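Local coordinates for SusD-like carbohydrate binding protein BF1063 (Bacteroides fragilis NCTC 9343, PDB 3I4G) that probably binds carbohydrate at the outer membrane of the bacterium, as a member of the SusD family of glycan-capturing proteins, at residues Ser77-Leu81 against Arg503-Asn507; Asn70-Phe74 against Asp84-Ile88; Asn80-Asp84 against Trp513-Gln517; Phe134-Tyr139 against Tyr455-Met459; Ile54-His58 against Ser279-Pro283. All blocks are in the same frame, centred on the assembly; numbering follows the deposited sequence.

Interaction 1: Ser77-Leu81 against Arg503-Asn507; sequences SSGNL and RAFRN
Arg506 lies along the turn that follows helix 72-78, and from CD outward its chain meets that turn. A bend at chi3 (-68°) turns the chain over Gly79. CD comes to 3.7 Å from Gly79 O. The guanidinium lies flat over the same oxygen, which sits 3.2 Å above its plane near the centre. NE makes no hydrogen bond to Gly79 O. The tip is held at its edge instead. Arg506 NH2 gives a hydrogen bond to Leu81 O at 3.2 Å, in the carbonyl plane and on a lone pair. A water joins NH1 to Leu81 O. NH2 also forms a salt bridge with Asp510. Gly79 leaves the helix with positive phi (106°), and its CA rests 3.4 Å from Ala504 O. The contact thus ties a helix end in the N-terminal part of this SusD-family fold to a loop near its C-terminus. Ala504 N donates to Ser78 O at 2.8 Å. Phe505 turns its ring edge to Ser77 O, with CD2 at 3.5 Å. A second water links Ser77 OG to Arg503 NE. Arg503 NH2 bonds to His58 O and Ala63 O.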
# COMPACT_ATOMS: atom_id res chain seq x y z
N SER A 77 7.91 -4.44 -12.33
CA SER A 77 8.62 -3.16 -12.43
C SER A 77 10.13 -3.27 -12.58
O SER A 77 10.83 -2.27 -12.42
CB SER A 77 8.30 -2.29 -11.21
OG SER A 77 8.76 -2.89 -10.05
N SER A 78 10.65 -4.44 -12.94
CA SER A 78 12.11 -4.58 -13.11
C SER A 78 12.61 -4.41 -14.53
O SER A 78 13.83 -4.45 -14.74
CB SER A 78 12.55 -5.94 -12.62
OG SER A 78 12.09 -6.96 -13.52
N GLY A 79 11.71 -4.23 -15.48
CA GLY A 79 12.07 -4.13 -16.89
C GLY A 79 11.73 -5.38 -17.68
O GLY A 79 12.00 -5.44 -18.87
N ASN A 80 11.12 -6.37 -17.03
CA ASN A 80 10.84 -7.67 -17.63
C ASN A 80 9.37 -8.01 -17.70
O ASN A 80 9.02 -9.20 -17.88
CB ASN A 80 11.62 -8.74 -16.86
CG ASN A 80 13.12 -8.72 -17.19
OD1 ASN A 80 13.51 -8.51 -18.33
ND2 ASN A 80 13.94 -8.99 -16.20
N LEU A 81 8.50 -7.02 -17.62
CA LEU A 81 7.05 -7.32 -17.69
C LEU A 81 6.61 -7.60 -19.11
O LEU A 81 6.83 -6.80 -20.02
CB LEU A 81 6.25 -6.15 -17.14
CG LEU A 81 4.73 -6.30 -17.09
CD1 LEU A 81 4.31 -7.53 -16.32
CD2 LEU A 81 4.15 -5.05 -16.47
N ARG A 503 17.27 -3.82 -10.88
CA ARG A 503 16.17 -3.50 -11.80
C ARG A 503 16.67 -2.63 -12.94
O ARG A 503 17.68 -1.93 -12.81
CB ARG A 503 15.03 -2.77 -11.11
CG ARG A 503 14.33 -3.51 -9.99
CD ARG A 503 13.15 -2.69 -9.47
NE ARG A 503 12.50 -3.31 -8.34
CZ ARG A 503 12.80 -3.09 -7.07
NH1 ARG A 503 13.74 -2.24 -6.71
NH2 ARG A 503 12.10 -3.75 -6.16
N ALA A 504 15.94 -2.69 -14.05
CA ALA A 504 16.19 -1.82 -15.21
C ALA A 504 14.83 -1.43 -15.80
O ALA A 504 14.50 -1.69 -16.97
CB ALA A 504 17.08 -2.50 -16.22
N PHE A 505 14.02 -0.77 -14.97
CA PHE A 505 12.71 -0.25 -15.38
C PHE A 505 12.83 0.54 -16.67
O PHE A 505 13.73 1.38 -16.82
CB PHE A 505 12.19 0.64 -14.25
CG PHE A 505 10.83 1.26 -14.44
CD1 PHE A 505 10.64 2.34 -15.27
CD2 PHE A 505 9.75 0.85 -13.66
CE1 PHE A 505 9.40 2.95 -15.36
CE2 PHE A 505 8.51 1.46 -13.76
CZ PHE A 505 8.35 2.50 -14.59
N ARG A 506 11.93 0.30 -17.62
CA ARG A 506 12.01 0.94 -18.91
C ARG A 506 11.16 2.20 -19.01
O ARG A 506 9.95 2.17 -18.73
CB ARG A 506 11.52 -0.04 -19.98
CG ARG A 506 12.30 -1.31 -20.11
CD ARG A 506 11.58 -2.40 -20.90
NE ARG A 506 10.43 -2.89 -20.17
CZ ARG A 506 9.66 -3.88 -20.56
NH1 ARG A 506 9.91 -4.53 -21.70
NH2 ARG A 506 8.67 -4.25 -19.81
N ASN A 507 11.77 3.32 -19.41
CA ASN A 507 11.06 4.56 -19.60
C ASN A 507 10.78 4.72 -21.10
O ASN A 507 11.72 4.85 -21.87
CB ASN A 507 11.89 5.71 -19.07
CG ASN A 507 11.11 7.01 -19.03
OD1 ASN A 507 9.87 7.02 -19.05
ND2 ASN A 507 11.84 8.15 -18.94
O HOH W 1 10.32 -4.85 -9.11
O HOH W 2 8.34 -6.83 -22.36

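Interaction 2: Asn70-Phe74 against Asp84-Ile88; sequences NNPFF and DNAFI
Two helix N-termini meet here, each with an asparagine at its N-cap. Asn85 caps helix 86-109 and also reaches across to Pro72, in the first turn of helix 72-78. Its ND2 donates to Pro72 O at 2.8 Å with an N-H...O angle of 163°. The acceptor lies in the amide plane of Asn85, but the nitrogen stands well above the carbonyl plane of Pro72. The other end of the same amide is held too. Asn85 OD1 accepts from Phe87 N at 2.9 Å and from Ile88 N at 3.1 Å. The two donors come from opposite faces of the amide, so three bonds fix its rotation. Asn71 caps the partner helix, with OD1 accepting from Phe73 N.

The apolar half of the contact is built on Phe87. Its CG lies anti to the carbonyl carbon (chi1 -65°), and the ring projects toward helix 72-78. Phe73 CB sits over the centre of that ring in a CH-pi contact, 3.6 Å from the centroid. The Phe73 ring leans against the same side chain, with CD1 at 3.5 Å from Phe87 CD2. The two ring planes are 46° apart, an oblique pairing. Pro72 CB adds a contact to Phe87 CE1 at 3.8 Å. Ile76 of helix 72-78 also touches Phe87, and His51 meets the Phe73 ring edge-to-face. The arrangement is typical of N-capped helix starts, here joined by one cap residue that serves its own helix and bonds to its neighbour.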
# COMPACT_ATOMS: atom_id res chain seq x y z
N ASN A 70 13.77 -13.41 -10.79
CA ASN A 70 13.06 -14.15 -11.82
C ASN A 70 11.58 -14.36 -11.48
O ASN A 70 10.80 -14.85 -12.31
CB ASN A 70 13.75 -15.49 -12.07
CG ASN A 70 15.13 -15.33 -12.67
OD1 ASN A 70 16.10 -15.90 -12.17
ND2 ASN A 70 15.23 -14.54 -13.72
N ASN A 71 11.16 -13.92 -10.32
CA ASN A 71 9.77 -14.10 -9.94
C ASN A 71 8.91 -13.13 -10.75
O ASN A 71 9.21 -11.96 -10.82
CB ASN A 71 9.54 -13.86 -8.46
CG ASN A 71 8.10 -14.08 -8.11
OD1 ASN A 71 7.33 -13.14 -8.10
ND2 ASN A 71 7.71 -15.33 -7.93
N PRO A 72 7.81 -13.58 -11.38
CA PRO A 72 7.05 -12.66 -12.25
C PRO A 72 6.42 -11.48 -11.53
O PRO A 72 6.16 -10.45 -12.17
CB PRO A 72 6.00 -13.60 -12.90
CG PRO A 72 6.67 -14.96 -12.87
CD PRO A 72 7.37 -14.97 -11.51
N PHE A 73 6.18 -11.56 -10.22
CA PHE A 73 5.65 -10.39 -9.53
C PHE A 73 6.68 -9.28 -9.53
O PHE A 73 6.41 -8.16 -9.91
CB PHE A 73 5.26 -10.75 -8.09
CG PHE A 73 4.59 -9.65 -7.32
CD1 PHE A 73 3.37 -9.11 -7.72
CD2 PHE A 73 5.14 -9.19 -6.13
CE1 PHE A 73 2.74 -8.14 -6.96
CE2 PHE A 73 4.52 -8.25 -5.38
CZ PHE A 73 3.32 -7.74 -5.77
N PHE A 74 7.90 -9.61 -9.15
CA PHE A 74 9.01 -8.65 -9.19
C PHE A 74 9.23 -8.10 -10.60
O PHE A 74 9.57 -6.91 -10.78
CB PHE A 74 10.28 -9.34 -8.65
CG PHE A 74 11.49 -8.47 -8.68
CD1 PHE A 74 11.77 -7.58 -7.63
CD2 PHE A 74 12.37 -8.54 -9.73
CE1 PHE A 74 12.92 -6.78 -7.66
CE2 PHE A 74 13.52 -7.77 -9.73
CZ PHE A 74 13.78 -6.91 -8.69
N ASP A 84 1.82 -11.84 -20.72
CA ASP A 84 1.39 -13.12 -20.17
C ASP A 84 1.67 -13.26 -18.67
O ASP A 84 1.52 -14.35 -18.09
CB ASP A 84 2.03 -14.29 -20.92
CG ASP A 84 3.52 -14.29 -20.84
OD1 ASP A 84 4.11 -13.34 -20.24
OD2 ASP A 84 4.13 -15.28 -21.32
N ASN A 85 2.02 -12.17 -18.00
CA ASN A 85 2.33 -12.20 -16.57
C ASN A 85 1.11 -12.63 -15.74
O ASN A 85 0.02 -12.05 -15.90
CB ASN A 85 2.90 -10.81 -16.20
CG ASN A 85 3.34 -10.71 -14.76
OD1 ASN A 85 2.53 -10.70 -13.84
ND2 ASN A 85 4.65 -10.59 -14.57
N ALA A 86 1.30 -13.61 -14.84
CA ALA A 86 0.18 -14.13 -14.06
C ALA A 86 -0.33 -13.14 -13.03
O ALA A 86 -1.51 -13.16 -12.70
CB ALA A 86 0.61 -15.40 -13.34
N PHE A 87 0.52 -12.26 -12.53
CA PHE A 87 0.12 -11.32 -11.48
C PHE A 87 -0.72 -10.21 -12.05
O PHE A 87 -1.72 -9.85 -11.44
CB PHE A 87 1.36 -10.81 -10.72
CG PHE A 87 2.07 -11.91 -9.97
CD1 PHE A 87 2.97 -12.73 -10.60
CD2 PHE A 87 1.81 -12.14 -8.63
CE1 PHE A 87 3.61 -13.76 -9.91
CE2 PHE A 87 2.44 -13.16 -7.94
CZ PHE A 87 3.35 -13.95 -8.55
N ILE A 88 -0.35 -9.68 -13.21
CA ILE A 88 -1.19 -8.62 -13.79
C ILE A 88 -2.54 -9.24 -14.17
O ILE A 88 -3.57 -8.56 -14.10
CB ILE A 88 -0.55 -7.84 -14.96
CG1 ILE A 88 -0.42 -8.67 -16.23
CG2 ILE A 88 0.79 -7.23 -14.49
CD1 ILE A 88 0.18 -7.90 -17.46

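Interaction 3: Asn80-Asp84 against Trp513-Gln517; sequences NLTAD and WPIPQ
Ala83 is the small bump of this contact. Its methyl points into a shallow hollow formed by Pro514, the Ile515 carbonyl and the side chain of Gln517. Ala83 CB lies 3.6 Å from Ile515 O and 3.5 Å from Gln517 OE1. Pro514 CB forms another wall, 4.0 Å from Ala83 CB. The proline ring is itself a ridge that fits against the loop: its CG meets Ala83 CA at 3.8 Å. Further along, Leu81 fills the angle between Pro514 and Trp513. With CG anti to the backbone N (chi1 -178°), its branch turns toward Pro514. There Leu81 CD2 touches Pro514 CD at 3.7 Å and Trp513 CD1 at 3.9 Å.

Residues 81-84 and 513-517 run in nearly the same direction, 24° apart. One segment belongs to the loop between helices 72-78 and 86-109. The other leads into helix 517-522, so the contact joins N-terminal and C-terminal parts of the SusD-family chain. Pro516 stands at the N-cap of that last helix. Just beyond it, Gln517 N donates to Ala83 O at 2.9 Å, from well above the carbonyl plane. Pro516 CA also approaches Ala83 O in a CA-H...O contact. The Gln517 chain bends at chi2 (64°), which brings OE1 back over the methyl, while NE2 bonds to Asn521. Trp513 points its indole inward, where it stacks with Tyr139 and NE1 bonds to Tyr455 OH.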
# COMPACT_ATOMS: atom_id res chain seq x y z
N ASN A 80 11.12 -6.37 -17.03
CA ASN A 80 10.84 -7.67 -17.63
C ASN A 80 9.37 -8.01 -17.70
O ASN A 80 9.02 -9.20 -17.88
CB ASN A 80 11.62 -8.74 -16.86
CG ASN A 80 13.12 -8.72 -17.19
OD1 ASN A 80 13.51 -8.51 -18.33
ND2 ASN A 80 13.94 -8.99 -16.20
N LEU A 81 8.50 -7.02 -17.62
CA LEU A 81 7.05 -7.32 -17.69
C LEU A 81 6.61 -7.60 -19.11
O LEU A 81 6.83 -6.80 -20.02
CB LEU A 81 6.25 -6.15 -17.14
CG LEU A 81 4.73 -6.30 -17.09
CD1 LEU A 81 4.31 -7.53 -16.32
CD2 LEU A 81 4.15 -5.05 -16.47
N THR A 82 5.91 -8.73 -19.27
CA THR A 82 5.29 -9.11 -20.52
C THR A 82 3.80 -9.40 -20.29
O THR A 82 3.37 -9.58 -19.16
CB THR A 82 5.98 -10.33 -21.16
OG1 THR A 82 5.98 -11.42 -20.25
CG2 THR A 82 7.43 -10.01 -21.53
N ALA A 83 3.02 -9.41 -21.37
CA ALA A 83 1.58 -9.48 -21.25
C ALA A 83 1.03 -10.77 -20.71
O ALA A 83 -0.12 -10.77 -20.26
CB ALA A 83 0.90 -9.11 -22.60
N ASP A 84 1.82 -11.84 -20.72
CA ASP A 84 1.39 -13.12 -20.17
C ASP A 84 1.67 -13.26 -18.67
O ASP A 84 1.52 -14.35 -18.09
CB ASP A 84 2.03 -14.29 -20.92
CG ASP A 84 3.52 -14.29 -20.84
OD1 ASP A 84 4.11 -13.34 -20.24
OD2 ASP A 84 4.13 -15.28 -21.32
N TRP A 513 1.12 -1.02 -17.50
CA TRP A 513 1.07 -2.47 -17.60
C TRP A 513 0.31 -2.80 -18.89
O TRP A 513 -0.69 -2.16 -19.18
CB TRP A 513 0.32 -3.10 -16.44
CG TRP A 513 0.86 -2.86 -15.07
CD1 TRP A 513 2.03 -2.26 -14.70
CD2 TRP A 513 0.27 -3.34 -13.86
NE1 TRP A 513 2.16 -2.28 -13.32
CE2 TRP A 513 1.09 -2.96 -12.78
CE3 TRP A 513 -0.89 -4.09 -13.60
CZ2 TRP A 513 0.76 -3.26 -11.47
CZ3 TRP A 513 -1.23 -4.34 -12.33
CH2 TRP A 513 -0.40 -3.95 -11.27
N PRO A 514 0.76 -3.83 -19.65
CA PRO A 514 0.02 -4.24 -20.84
C PRO A 514 -1.30 -4.93 -20.47
O PRO A 514 -1.44 -5.49 -19.38
CB PRO A 514 0.95 -5.24 -21.50
CG PRO A 514 1.70 -5.84 -20.33
CD PRO A 514 1.91 -4.68 -19.37
N ILE A 515 -2.27 -4.89 -21.37
CA ILE A 515 -3.47 -5.64 -21.20
C ILE A 515 -3.08 -7.13 -21.15
O ILE A 515 -2.28 -7.57 -21.96
CB ILE A 515 -4.41 -5.41 -22.41
CG1 ILE A 515 -4.84 -3.95 -22.58
CG2 ILE A 515 -5.67 -6.29 -22.27
CD1 ILE A 515 -5.60 -3.37 -21.42
N PRO A 516 -3.65 -7.90 -20.22
CA PRO A 516 -3.26 -9.30 -20.17
C PRO A 516 -3.47 -10.01 -21.51
O PRO A 516 -4.46 -9.78 -22.20
CB PRO A 516 -4.18 -9.87 -19.08
CG PRO A 516 -4.48 -8.69 -18.20
CD PRO A 516 -4.57 -7.55 -19.13
N GLN A 517 -2.53 -10.89 -21.83
CA GLN A 517 -2.50 -11.55 -23.13
C GLN A 517 -3.79 -12.30 -23.43
O GLN A 517 -4.26 -12.27 -24.58
CB GLN A 517 -1.33 -12.54 -23.21
CG GLN A 517 -1.07 -13.10 -24.59
CD GLN A 517 -0.66 -12.03 -25.56
OE1 GLN A 517 0.33 -11.31 -25.31
NE2 GLN A 517 -1.39 -11.91 -26.68

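Interaction 4: Phe134-Tyr139 against Tyr455-Met459; sequences FYLASY and YWDIM
Ser138 OG is gripped from two sides. It donates to Phe134 O, one turn back in its own helix, at 2.8 Å. It accepts from Trp456 NE1 across the contact at 3.0 Å, with an N-H...O angle of 153°. The oxygen lies almost exactly in the plane of the indole, so the ring meets the serine edge-on. This satisfies the buried indole N-H. The Trp456 chain is anti to its backbone N at CG (chi1 -173°), and this sends the indole across to helix 116-139.

Phe134 CZ touches the far part of the indole, 3.4 Å from Trp456 CZ2. The two rings meet obliquely. Phe134, Tyr139, Tyr455 and Trp456 together make an aromatic cluster. It lies between helix 116-139 and helix 454-461, whose local axes cross at 48° and come no closer than 11.4 Å. The wide spacing fits the large side chains between them. The cluster thus joins N-terminal and C-terminal parts of the SusD-family chain in the buried interior.

Tyr139 lies on the other side of the serine. Its OH packs on Trp456 CB at 3.3 Å, near the indole edge. Its ring is almost parallel to that of Tyr455 but slid aside, with CE1 at 3.5 Å from Tyr455 CE2. The methyl CE of selenomethionine Met459 meets the edge of the Tyr139 ring. A water accepts from Trp456 N and bonds weakly to Tyr139 OH. Arg206 makes a cation-pi contact with Trp456.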
# COMPACT_ATOMS: atom_id res chain seq x y z
N PHE A 134 -10.19 2.98 -10.37
CA PHE A 134 -9.08 3.80 -9.92
C PHE A 134 -7.77 3.04 -10.02
O PHE A 134 -6.79 3.57 -10.56
CB PHE A 134 -9.35 4.27 -8.46
CG PHE A 134 -8.13 4.81 -7.78
CD1 PHE A 134 -7.73 6.11 -7.94
CD2 PHE A 134 -7.35 3.98 -7.00
CE1 PHE A 134 -6.59 6.58 -7.36
CE2 PHE A 134 -6.20 4.44 -6.40
CZ PHE A 134 -5.83 5.75 -6.60
N TYR A 135 -7.74 1.83 -9.53
CA TYR A 135 -6.52 1.04 -9.64
C TYR A 135 -6.24 0.56 -11.08
O TYR A 135 -5.11 0.64 -11.54
CB TYR A 135 -6.56 -0.14 -8.67
CG TYR A 135 -6.51 0.22 -7.21
CD1 TYR A 135 -5.33 0.70 -6.65
CD2 TYR A 135 -7.60 0.06 -6.39
CE1 TYR A 135 -5.29 1.05 -5.32
CE2 TYR A 135 -7.57 0.42 -5.07
CZ TYR A 135 -6.40 0.92 -4.55
OH TYR A 135 -6.35 1.25 -3.21
N LEU A 136 -7.26 0.13 -11.82
CA LEU A 136 -7.03 -0.19 -13.23
C LEU A 136 -6.44 0.98 -13.99
O LEU A 136 -5.51 0.83 -14.79
CB LEU A 136 -8.32 -0.66 -13.87
CG LEU A 136 -8.89 -2.00 -13.43
CD1 LEU A 136 -10.30 -2.12 -13.94
CD2 LEU A 136 -8.02 -3.13 -13.93
N ALA A 137 -7.02 2.15 -13.80
CA ALA A 137 -6.57 3.38 -14.45
C ALA A 137 -5.16 3.80 -14.00
O ALA A 137 -4.47 4.45 -14.76
CB ALA A 137 -7.55 4.56 -14.16
N SER A 138 -4.77 3.44 -12.78
CA SER A 138 -3.43 3.76 -12.33
C SER A 138 -2.35 2.98 -13.08
O SER A 138 -1.25 3.50 -13.31
CB SER A 138 -3.30 3.46 -10.83
OG SER A 138 -4.12 4.32 -10.04
N TYR A 139 -2.65 1.74 -13.46
CA TYR A 139 -1.62 0.84 -13.95
C TYR A 139 -1.80 0.39 -15.40
O TYR A 139 -0.86 0.48 -16.19
CB TYR A 139 -1.52 -0.36 -12.99
CG TYR A 139 -1.19 0.05 -11.56
CD1 TYR A 139 -0.03 0.75 -11.28
CD2 TYR A 139 -2.02 -0.25 -10.51
CE1 TYR A 139 0.27 1.13 -9.99
CE2 TYR A 139 -1.73 0.11 -9.21
CZ TYR A 139 -0.57 0.79 -8.97
OH TYR A 139 -0.20 1.16 -7.68
N TYR A 455 4.89 2.23 -4.67
CA TYR A 455 4.88 2.01 -6.11
C TYR A 455 3.88 2.95 -6.76
O TYR A 455 4.23 3.60 -7.79
CB TYR A 455 4.58 0.54 -6.40
CG TYR A 455 4.53 0.16 -7.85
CD1 TYR A 455 5.65 0.18 -8.67
CD2 TYR A 455 3.35 -0.24 -8.41
CE1 TYR A 455 5.56 -0.16 -10.00
CE2 TYR A 455 3.26 -0.63 -9.72
CZ TYR A 455 4.37 -0.60 -10.51
OH TYR A 455 4.29 -0.99 -11.83
N TRP A 456 2.67 3.04 -6.23
CA TRP A 456 1.69 3.97 -6.78
C TRP A 456 2.27 5.38 -6.84
O TRP A 456 2.10 6.10 -7.83
CB TRP A 456 0.42 3.90 -5.92
CG TRP A 456 -0.70 4.67 -6.48
CD1 TRP A 456 -1.49 4.29 -7.53
CD2 TRP A 456 -1.16 5.96 -6.06
NE1 TRP A 456 -2.41 5.28 -7.82
CE2 TRP A 456 -2.23 6.33 -6.93
CE3 TRP A 456 -0.79 6.84 -5.04
CZ2 TRP A 456 -2.91 7.54 -6.81
CZ3 TRP A 456 -1.49 8.03 -4.91
CH2 TRP A 456 -2.53 8.36 -5.79
N ASP A 457 2.97 5.81 -5.80
CA ASP A 457 3.54 7.15 -5.79
C ASP A 457 4.66 7.35 -6.82
O ASP A 457 4.65 8.33 -7.56
CB ASP A 457 4.11 7.49 -4.42
CG ASP A 457 3.07 7.78 -3.35
OD1 ASP A 457 1.92 8.15 -3.67
OD2 ASP A 457 3.48 7.70 -2.16
N ILE A 458 5.63 6.43 -6.88
CA ILE A 458 6.75 6.64 -7.79
C ILE A 458 6.28 6.54 -9.26
O ILE A 458 6.81 7.23 -10.14
CB ILE A 458 7.96 5.74 -7.51
CG1 ILE A 458 7.60 4.27 -7.67
CG2 ILE A 458 8.48 6.01 -6.10
CD1 ILE A 458 8.80 3.30 -7.39
N MSE A 459 5.23 5.79 -9.50
CA MSE A 459 4.60 5.76 -10.83
C MSE A 459 3.93 7.08 -11.18
O MSE A 459 4.24 7.67 -12.22
CB MSE A 459 3.61 4.60 -10.86
CG MSE A 459 4.27 3.19 -10.86
SE MSE A 459 4.98 2.60 -12.53
CE MSE A 459 3.29 1.88 -13.23
O HOH W 3 1.50 0.78 -4.79

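Interaction 5: Ile54-His58 against Ser279-Pro283; sequences IMMEH and SLVNP
Val281 packs tightly against two side chains of the 3-10 turn at 55-58. His58 NE2 comes to 3.4 Å from Val281 CA and to 3.6 Å from both CG1 and CG2. The imidazole points its edge at the valine, whose CB lies in the ring plane. NE2 is buried here with no hydrogen-bond partner. The other nitrogen, ND1, bonds to Asp65, which fixes the turn of the ring. On its face the ring has Met55 O, 3.1 Å above the plane and toward the rim.

Val281 begins strand 281-283, which pairs antiparallel with strand 63-65. The turn therefore packs against a two-stranded sheet. It reaches over with side chains, which meet both side chains and backbone; no hydrogen bond crosses between the segments. Selenomethionine Met55 supplies the rest. Its chain runs extended beyond CG (chi2 -177°), so that CE reaches Val281 CG2 and Leu280 CD2, each at 3.6 Å.

The looser part lies toward the ends. Asn282 only approaches the imidazole. Its side chain turns back instead, and ND2 donates to Ser279 O at 2.9 Å. On the Leu280 side a bound HEPES molecule, probably from the crystallisation liquor, lies about 4 Å from the leucine side chain.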
# COMPACT_ATOMS: atom_id res chain seq x y z
N ILE A 54 0.17 -4.60 0.39
CA ILE A 54 1.45 -4.50 1.12
C ILE A 54 2.60 -4.97 0.29
O ILE A 54 3.63 -4.27 0.18
CB ILE A 54 1.35 -5.27 2.45
CG1 ILE A 54 0.36 -4.58 3.38
CG2 ILE A 54 2.72 -5.39 3.14
CD1 ILE A 54 -0.15 -5.52 4.51
N MSE A 55 2.44 -6.11 -0.38
CA MSE A 55 3.57 -6.63 -1.13
C MSE A 55 3.84 -5.90 -2.43
O MSE A 55 4.90 -6.16 -3.02
CB MSE A 55 3.41 -8.12 -1.37
CG MSE A 55 3.43 -8.90 -0.07
SE MSE A 55 3.31 -10.81 -0.32
CE MSE A 55 3.74 -11.36 1.41
N MSE A 56 3.01 -4.94 -2.84
CA MSE A 56 3.42 -4.07 -3.92
C MSE A 56 4.67 -3.30 -3.52
O MSE A 56 5.34 -2.76 -4.39
CB MSE A 56 2.34 -3.06 -4.33
CG MSE A 56 1.23 -3.65 -5.09
SE MSE A 56 0.19 -2.30 -6.03
CE MSE A 56 0.54 -2.75 -7.88
N GLU A 57 5.01 -3.23 -2.24
CA GLU A 57 6.25 -2.56 -1.88
C GLU A 57 7.45 -3.27 -2.51
O GLU A 57 8.50 -2.65 -2.72
CB GLU A 57 6.42 -2.49 -0.35
CG GLU A 57 7.00 -1.20 0.12
CD GLU A 57 6.02 -0.06 0.22
OE1 GLU A 57 4.94 -0.09 -0.39
OE2 GLU A 57 6.36 0.91 0.85
N HIS A 58 7.31 -4.55 -2.81
CA HIS A 58 8.36 -5.30 -3.52
C HIS A 58 8.67 -4.80 -4.91
O HIS A 58 9.71 -5.15 -5.48
CB HIS A 58 8.00 -6.80 -3.65
CG HIS A 58 7.74 -7.47 -2.35
ND1 HIS A 58 7.29 -8.78 -2.28
CD2 HIS A 58 7.77 -7.00 -1.09
CE1 HIS A 58 7.12 -9.10 -1.00
NE2 HIS A 58 7.38 -8.04 -0.26
N SER A 279 9.52 -15.34 5.49
CA SER A 279 10.37 -14.18 5.15
C SER A 279 10.18 -13.69 3.74
O SER A 279 11.13 -13.32 3.07
CB SER A 279 11.86 -14.49 5.38
OG SER A 279 12.11 -14.92 6.72
N LEU A 280 8.95 -13.63 3.25
CA LEU A 280 8.74 -13.18 1.85
C LEU A 280 8.99 -11.69 1.65
O LEU A 280 9.47 -11.28 0.61
CB LEU A 280 7.35 -13.58 1.36
CG LEU A 280 7.06 -13.28 -0.12
CD1 LEU A 280 8.10 -13.91 -1.03
CD2 LEU A 280 5.66 -13.72 -0.54
N VAL A 281 8.61 -10.86 2.64
CA VAL A 281 8.70 -9.38 2.58
C VAL A 281 10.03 -8.88 3.11
O VAL A 281 10.34 -9.08 4.26
CB VAL A 281 7.55 -8.73 3.38
CG1 VAL A 281 7.65 -7.21 3.26
CG2 VAL A 281 6.23 -9.26 2.89
N ASN A 282 10.89 -8.29 2.24
CA ASN A 282 12.25 -7.90 2.61
C ASN A 282 12.58 -6.42 2.32
O ASN A 282 12.87 -6.06 1.18
CB ASN A 282 13.26 -8.77 1.81
CG ASN A 282 13.13 -10.28 1.98
OD1 ASN A 282 13.72 -11.01 1.19
ND2 ASN A 282 12.48 -10.77 3.05
N PRO A 283 12.51 -5.54 3.33
CA PRO A 283 12.89 -4.14 3.12
C PRO A 283 14.30 -4.01 2.59
O PRO A 283 15.15 -4.82 2.88
CB PRO A 283 12.74 -3.52 4.51
CG PRO A 283 11.73 -4.41 5.22
CD PRO A 283 12.02 -5.79 4.69

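In the fold
Interactions 4 and 5 are fully buried and lie deepest, their centres about 11 and 10 Å from the centre of the chain. Interaction 2 is also buried but further out, while interactions 1 and 3 are partly exposed. Interactions 1 to 3 each bond to backbone carbonyls, and interaction 2 adds an aromatic contact. Interaction 4 combines an aromatic cluster with one side-chain hydrogen bond between its helices. Interaction 5 has no hydrogen bond between its segments. Interactions 1 and 2 both use helix 72-78, and interactions 1 and 3 share Asn80 and Leu81. Trp513 joins interactions 3 and 4. Met56, from the turn of interaction 5, packs on Trp513, Tyr139 and Tyr455. Arg503 joins interactions 1 and 5.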